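Local atomic coordinates of putative RnfG subunit of electron transport complex (Thermotoga maritima, PDB entry 3DCZ), a protein that probably serves as an FMN-carrying subunit of a membrane-bound Rnf complex that couples electron transfer to ion translocation across the membrane. Residues A[22-27]-A[72-77]; A[109-114]-A[200-205]. All blocks are in the same frame, centred on the assembly; numbering follows the deposited sequence.

Contact 1: A[22-27]-A[72-77]; sequences AAKLSA and PLYEFV
Lys-24 of helix 22-31 and Pro-72 of strand 67-77 are the nearest backbone pair between 22-27 and 72-77, yet their CA atoms lie 12.1 Å apart, so the contact is made by long side chains and buries just 83 Å². Most of that gap is spanned by Lys-24. Its chain is extended throughout, from a chi1 of -177° that sets CG trans to the backbone N to later torsions within 6° of straight, and it delivers its ammonium group to the end of the Tyr-74 ring. There NZ donates a hydrogen bond of 2.9 Å to Tyr-74 OH. The nitrogen approaches at the ring's edge, near its plane, and the angle Tyr-74 CZ - Tyr-74 OH - Lys-24 NZ of 133° places it beyond the hydroxyl, well to one side of the C-O bond. Lys-24 CE follows at 3.3 Å from Tyr-74 OH. Pro-72, reached through a cis peptide bond, lies beside the pair: its CD is 4.4 Å from Lys-24 NZ, while its CB sits 4.2 Å above the plane of the Tyr-74 ring, near the rim. Both polar ends are buried and both have further partners. Lys-24 NZ is also bonded to Ile-56 O and Thr-58 OG1, and Tyr-74 OH is bonded to Gly-55 O. Lysine and tyrosine thus jointly grip the connection between helix 44-54 and strand 59-64, where the positive charge is probably stabilised by the surrounding oxygens. Tyr-74 packs on Thr-54 and Phe-76 on Ile-50, placing helix 44-54 against this strand, which pairs through Tyr-74 and Val-86 with strand 83-90; Ala-23 and Ala-27 seat helix 22-31 on the outer strand 110-120 of the same antiparallel sheet.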
loop_
_atom_site.group_PDB
_atom_site.type_symbol
_atom_site.label_atom_id
_atom_site.label_comp_id
_atom_site.label_asym_id
_atom_site.label_seq_id
_atom_site.Cartn_x
_atom_site.Cartn_y
_atom_site.Cartn_z
ATOM N N ALA A 22 -4.331 -17.718 -4.084
ATOM C CA ALA A 22 -3.530 -17.207 -5.165
ATOM C C ALA A 22 -3.586 -15.696 -5.188
ATOM O O ALA A 22 -2.538 -15.084 -5.268
ATOM C CB ALA A 22 -3.947 -17.797 -6.508
ATOM N N ALA A 23 -4.774 -15.094 -5.056
ATOM C CA ALA A 23 -4.930 -13.625 -5.162
ATOM C C ALA A 23 -4.091 -12.876 -4.125
ATOM O O ALA A 23 -3.394 -11.901 -4.428
ATOM C CB ALA A 23 -6.384 -13.216 -5.017
ATOM N N LYS A 24 -4.167 -13.316 -2.878
ATOM C CA LYS A 24 -3.419 -12.635 -1.813
ATOM C C LYS A 24 -1.905 -12.719 -2.051
ATOM O O LYS A 24 -1.187 -11.710 -2.005
ATOM C CB LYS A 24 -3.776 -13.219 -0.444
ATOM C CG LYS A 24 -3.095 -12.504 0.692
ATOM C CD LYS A 24 -3.543 -13.001 2.055
ATOM C CE LYS A 24 -2.715 -12.353 3.147
ATOM N NZ LYS A 24 -3.193 -12.800 4.509
ATOM N N LEU A 25 -1.416 -13.938 -2.293
ATOM C CA LEU A 25 0.001 -14.139 -2.540
ATOM C C LEU A 25 0.459 -13.360 -3.773
ATOM O O LEU A 25 1.533 -12.748 -3.775
ATOM C CB LEU A 25 0.329 -15.639 -2.661
ATOM C CG LEU A 25 1.799 -15.976 -2.807
ATOM C CD1 LEU A 25 2.612 -15.463 -1.620
ATOM C CD2 LEU A 25 1.950 -17.520 -2.931
ATOM N N SER A 26 -0.361 -13.350 -4.811
ATOM C CA SER A 26 -0.054 -12.593 -6.023
ATOM C C SER A 26 0.088 -11.093 -5.708
ATOM O O SER A 26 1.010 -10.415 -6.182
ATOM C CB SER A 26 -1.157 -12.813 -7.058
ATOM O OG SER A 26 -1.009 -11.938 -8.157
ATOM N N ALA A 27 -0.835 -10.567 -4.902
ATOM C CA ALA A 27 -0.798 -9.163 -4.481
ATOM C C ALA A 27 0.439 -8.826 -3.675
ATOM O O ALA A 27 1.040 -7.759 -3.856
ATOM C CB ALA A 27 -2.081 -8.763 -3.697
ATOM N N PRO A 72 -1.617 -10.686 8.951
ATOM C CA PRO A 72 -0.398 -10.308 9.628
ATOM C C PRO A 72 0.378 -9.184 8.994
ATOM O O PRO A 72 0.245 -8.908 7.804
ATOM C CB PRO A 72 0.469 -11.593 9.509
ATOM C CG PRO A 72 -0.448 -12.664 9.268
ATOM C CD PRO A 72 -1.605 -12.097 8.520
ATOM N N LEU A 73 1.215 -8.548 9.812
ATOM C CA LEU A 73 2.205 -7.612 9.307
ATOM C C LEU A 73 3.318 -8.493 8.726
ATOM O O LEU A 73 4.024 -9.170 9.473
ATOM C CB LEU A 73 2.734 -6.771 10.474
ATOM C CG LEU A 73 3.826 -5.790 10.094
ATOM C CD1 LEU A 73 3.363 -4.827 9.013
ATOM C CD2 LEU A 73 4.299 -5.046 11.322
ATOM N N TYR A 74 3.487 -8.507 7.416
ATOM C CA TYR A 74 4.562 -9.265 6.787
ATOM C C TYR A 74 5.795 -8.375 6.670
ATOM O O TYR A 74 5.700 -7.239 6.186
ATOM C CB TYR A 74 4.160 -9.711 5.379
ATOM C CG TYR A 74 2.953 -10.606 5.375
ATOM C CD1 TYR A 74 3.043 -11.943 5.734
ATOM C CD2 TYR A 74 1.717 -10.113 5.013
ATOM C CE1 TYR A 74 1.915 -12.779 5.714
ATOM C CE2 TYR A 74 0.586 -10.925 5.000
ATOM C CZ TYR A 74 0.683 -12.261 5.340
ATOM O OH TYR A 74 -0.431 -13.121 5.361
ATOM N N GLU A 75 6.938 -8.897 7.108
ATOM C CA GLU A 75 8.197 -8.172 7.107
ATOM C C GLU A 75 9.183 -8.770 6.139
ATOM O O GLU A 75 9.286 -10.002 6.034
ATOM C CB GLU A 75 8.836 -8.283 8.462
ATOM C CG GLU A 75 8.010 -7.697 9.593
ATOM C CD GLU A 75 8.765 -7.729 10.899
ATOM O OE1 GLU A 75 9.555 -6.798 11.125
ATOM O OE2 GLU A 75 8.613 -8.680 11.677
ATOM N N PHE A 76 9.917 -7.900 5.461
ATOM C CA PHE A 76 10.905 -8.326 4.473
ATOM C C PHE A 76 12.115 -7.414 4.575
ATOM O O PHE A 76 12.049 -6.332 5.173
ATOM C CB PHE A 76 10.343 -8.281 3.041
ATOM C CG PHE A 76 9.052 -9.005 2.868
ATOM C CD1 PHE A 76 7.850 -8.363 3.133
ATOM C CD2 PHE A 76 9.026 -10.328 2.471
ATOM C CE1 PHE A 76 6.630 -9.037 2.986
ATOM C CE2 PHE A 76 7.812 -11.012 2.341
ATOM C CZ PHE A 76 6.619 -10.360 2.599
ATOM N N VAL A 77 13.210 -7.890 3.993
ATOM C CA VAL A 77 14.413 -7.088 3.746
ATOM C C VAL A 77 14.662 -7.104 2.246
ATOM O O VAL A 77 14.778 -8.177 1.624
ATOM C CB VAL A 77 15.652 -7.625 4.505
ATOM C CG1 VAL A 77 16.878 -6.718 4.223
ATOM C CG2 VAL A 77 15.364 -7.696 6.008
#

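Contact 2: A[109-114]-A[200-205]; sequences DGFMLN and RYLEEV
Phe-111 meets two consecutive residues of the helix, Leu-202 over a face of its ring and Glu-203 at its edge. Strand 110-114 and helix 200-205 run nearly antiparallel, at 152°, with their axes 9.4 Å apart. The compact part is apolar: Leu-202 CB makes a CH-pi contact, 4.3 Å from the centroid of the Phe-111 ring and 23° off the ring normal. Near-equal distances from Leu-202 CB to Phe-111 CE2 (4.0 Å) and Phe-111 CZ (4.1 Å) place it above that side of the ring. Both side chains also touch Tyr-85, and Leu-202 reaches Phe-104 and Leu-87, closing this side within the core. The other side is less enclosed. Glu-203 is partly exposed, and its chain bends at chi2, which brings OE2 into the plane of the Phe-111 ring, 3.1 Å from CD2. The carboxylate stands almost perpendicular to that ring, at 88°, and OE2 has no hydrogen-bonding partner in the model; the C-H edge may offer it weak electrostatic compensation. Lys-106 adds a cation-pi contact to the same phenylalanine. Helix 188-206, lying along a face of the sheet and nearly antiparallel to strand 110-120 at this point, its leucine against strand aromatics, is alpha+beta packing, helix against antiparallel sheet, consistent with the FMN-binding family to which the protein belongs.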
loop_
_atom_site.group_PDB
_atom_site.type_symbol
_atom_site.label_atom_id
_atom_site.label_comp_id
_atom_site.label_asym_id
_atom_site.label_seq_id
_atom_site.Cartn_x
_atom_site.Cartn_y
_atom_site.Cartn_z
ATOM N N ASP A 109 13.255 8.963 8.347
ATOM C CA ASP A 109 12.319 9.601 9.292
ATOM C C ASP A 109 10.860 9.123 9.157
ATOM O O ASP A 109 9.955 9.718 9.753
ATOM C CB ASP A 109 12.382 11.134 9.156
ATOM C CG ASP A 109 13.706 11.722 9.640
ATOM O OD1 ASP A 109 14.335 11.148 10.561
ATOM O OD2 ASP A 109 14.120 12.771 9.093
ATOM N N GLY A 110 10.620 8.054 8.395
ATOM C CA GLY A 110 9.266 7.530 8.286
ATOM C C GLY A 110 9.229 6.326 7.373
ATOM O O GLY A 110 9.928 5.351 7.588
ATOM N N PHE A 111 8.404 6.412 6.361
ATOM C CA PHE A 111 8.205 5.324 5.462
ATOM C C PHE A 111 7.917 5.929 4.119
ATOM O O PHE A 111 7.434 7.057 4.028
ATOM C CB PHE A 111 6.975 4.488 5.866
ATOM C CG PHE A 111 7.150 3.667 7.108
ATOM C CD1 PHE A 111 7.637 2.388 7.016
ATOM C CD2 PHE A 111 6.816 4.175 8.377
ATOM C CE1 PHE A 111 7.818 1.627 8.139
ATOM C CE2 PHE A 111 6.981 3.412 9.484
ATOM C CZ PHE A 111 7.478 2.141 9.374
HETATM N N MSE A 112 8.201 5.154 3.081
HETATM C CA MSE A 112 7.707 5.476 1.753
HETATM C C MSE A 112 6.715 4.395 1.339
HETATM O O MSE A 112 6.786 3.262 1.794
HETATM C CB MSE A 112 8.843 5.627 0.735
HETATM C CG MSE A 112 9.436 4.344 0.291
HETATM SE SE MSE A 112 10.835 4.603 -0.965
HETATM C CE MSE A 112 12.087 5.495 0.133
ATOM N N LEU A 113 5.723 4.794 0.554
ATOM C CA LEU A 113 4.759 3.868 -0.036
ATOM C C LEU A 113 5.326 3.335 -1.353
ATOM O O LEU A 113 5.514 4.101 -2.316
ATOM C CB LEU A 113 3.406 4.543 -0.306
ATOM C CG LEU A 113 2.375 3.691 -1.015
ATOM C CD1 LEU A 113 2.070 2.371 -0.240
ATOM C CD2 LEU A 113 1.057 4.461 -1.224
ATOM N N ASN A 114 5.667 2.042 -1.383
ATOM C CA ASN A 114 6.268 1.452 -2.583
ATOM C C ASN A 114 5.249 1.096 -3.630
ATOM O O ASN A 114 5.468 1.351 -4.800
ATOM C CB ASN A 114 7.056 0.201 -2.202
ATOM C CG ASN A 114 7.815 -0.422 -3.376
ATOM O OD1 ASN A 114 8.812 0.159 -3.835
ATOM N ND2 ASN A 114 7.381 -1.628 -3.850
ATOM N N ARG A 200 -0.705 4.971 9.395
ATOM C CA ARG A 200 -0.896 5.276 10.799
ATOM C C ARG A 200 -0.482 4.116 11.673
ATOM O O ARG A 200 0.233 4.286 12.647
ATOM C CB ARG A 200 -2.328 5.616 11.070
ATOM C CG ARG A 200 -2.655 7.031 10.829
ATOM C CD ARG A 200 -4.095 7.283 11.269
ATOM N NE ARG A 200 -4.350 7.044 12.689
ATOM C CZ ARG A 200 -5.561 7.114 13.264
ATOM N NH1 ARG A 200 -6.651 7.334 12.538
ATOM N NH2 ARG A 200 -5.695 6.946 14.546
ATOM N N TYR A 201 -0.942 2.935 11.307
ATOM C CA TYR A 201 -0.633 1.744 12.095
ATOM C C TYR A 201 0.867 1.470 12.124
ATOM O O TYR A 201 1.426 1.265 13.178
ATOM C CB TYR A 201 -1.409 0.539 11.527
ATOM C CG TYR A 201 -1.105 -0.730 12.288
ATOM C CD1 TYR A 201 -1.839 -1.063 13.418
ATOM C CD2 TYR A 201 -0.046 -1.556 11.919
ATOM C CE1 TYR A 201 -1.561 -2.205 14.162
ATOM C CE2 TYR A 201 0.222 -2.721 12.663
ATOM C CZ TYR A 201 -0.549 -3.023 13.778
ATOM O OH TYR A 201 -0.310 -4.155 14.522
ATOM N N LEU A 202 1.521 1.490 10.963
ATOM C CA LEU A 202 2.978 1.274 10.914
ATOM C C LEU A 202 3.742 2.272 11.783
ATOM O O LEU A 202 4.696 1.916 12.472
ATOM C CB LEU A 202 3.498 1.382 9.487
ATOM C CG LEU A 202 3.169 0.227 8.565
ATOM C CD1 LEU A 202 3.682 0.496 7.123
ATOM C CD2 LEU A 202 3.781 -1.056 9.116
ATOM N N GLU A 203 3.352 3.530 11.706
ATOM C CA GLU A 203 3.958 4.555 12.554
ATOM C C GLU A 203 3.781 4.262 14.041
ATOM O O GLU A 203 4.735 4.472 14.813
ATOM C CB GLU A 203 3.372 5.925 12.223
ATOM C CG GLU A 203 3.875 6.471 10.904
ATOM C CD GLU A 203 5.314 6.910 10.978
ATOM O OE1 GLU A 203 5.660 7.579 11.959
ATOM O OE2 GLU A 203 6.095 6.604 10.078
ATOM N N GLU A 204 2.593 3.783 14.423
ATOM C CA GLU A 204 2.275 3.453 15.832
ATOM C C GLU A 204 3.156 2.320 16.342
ATOM O O GLU A 204 3.669 2.378 17.471
ATOM C CB GLU A 204 0.841 2.974 16.013
ATOM C CG GLU A 204 -0.262 3.995 16.051
ATOM C CD GLU A 204 -1.632 3.301 16.184
ATOM O OE1 GLU A 204 -1.730 2.343 16.983
ATOM O OE2 GLU A 204 -2.577 3.683 15.459
ATOM N N VAL A 205 3.301 1.269 15.549
ATOM C CA VAL A 205 4.032 0.082 15.992
ATOM C C VAL A 205 5.546 0.231 15.815
ATOM O O VAL A 205 6.300 -0.558 16.365
ATOM C CB VAL A 205 3.460 -1.217 15.371
ATOM C CG1 VAL A 205 1.992 -1.356 15.778
ATOM C CG2 VAL A 205 3.607 -1.241 13.859
#

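Contacts 1 and 2 are both largely buried and lie on the same antiparallel sheet, with centres about 17 Å apart, but they differ in chemistry. Contact 1 is a polar junction between an N-terminal helix and strand 67-77, its ammonium group bonded to oxygens of the connection after helix 44-54; contact 2 is chiefly aromatic and aliphatic, with a carboxylate at its partly exposed margin. They meet through strand 67-77: Leu-73, pointing to the opposite side from Tyr-74, brings its CD1 to 3.8 Å from Leu-202 CD2. Strand 110-120 also serves both, receiving helix 22-31 near Ile-119 and helix 188-206 at Phe-111. In sequence their spans do not overlap.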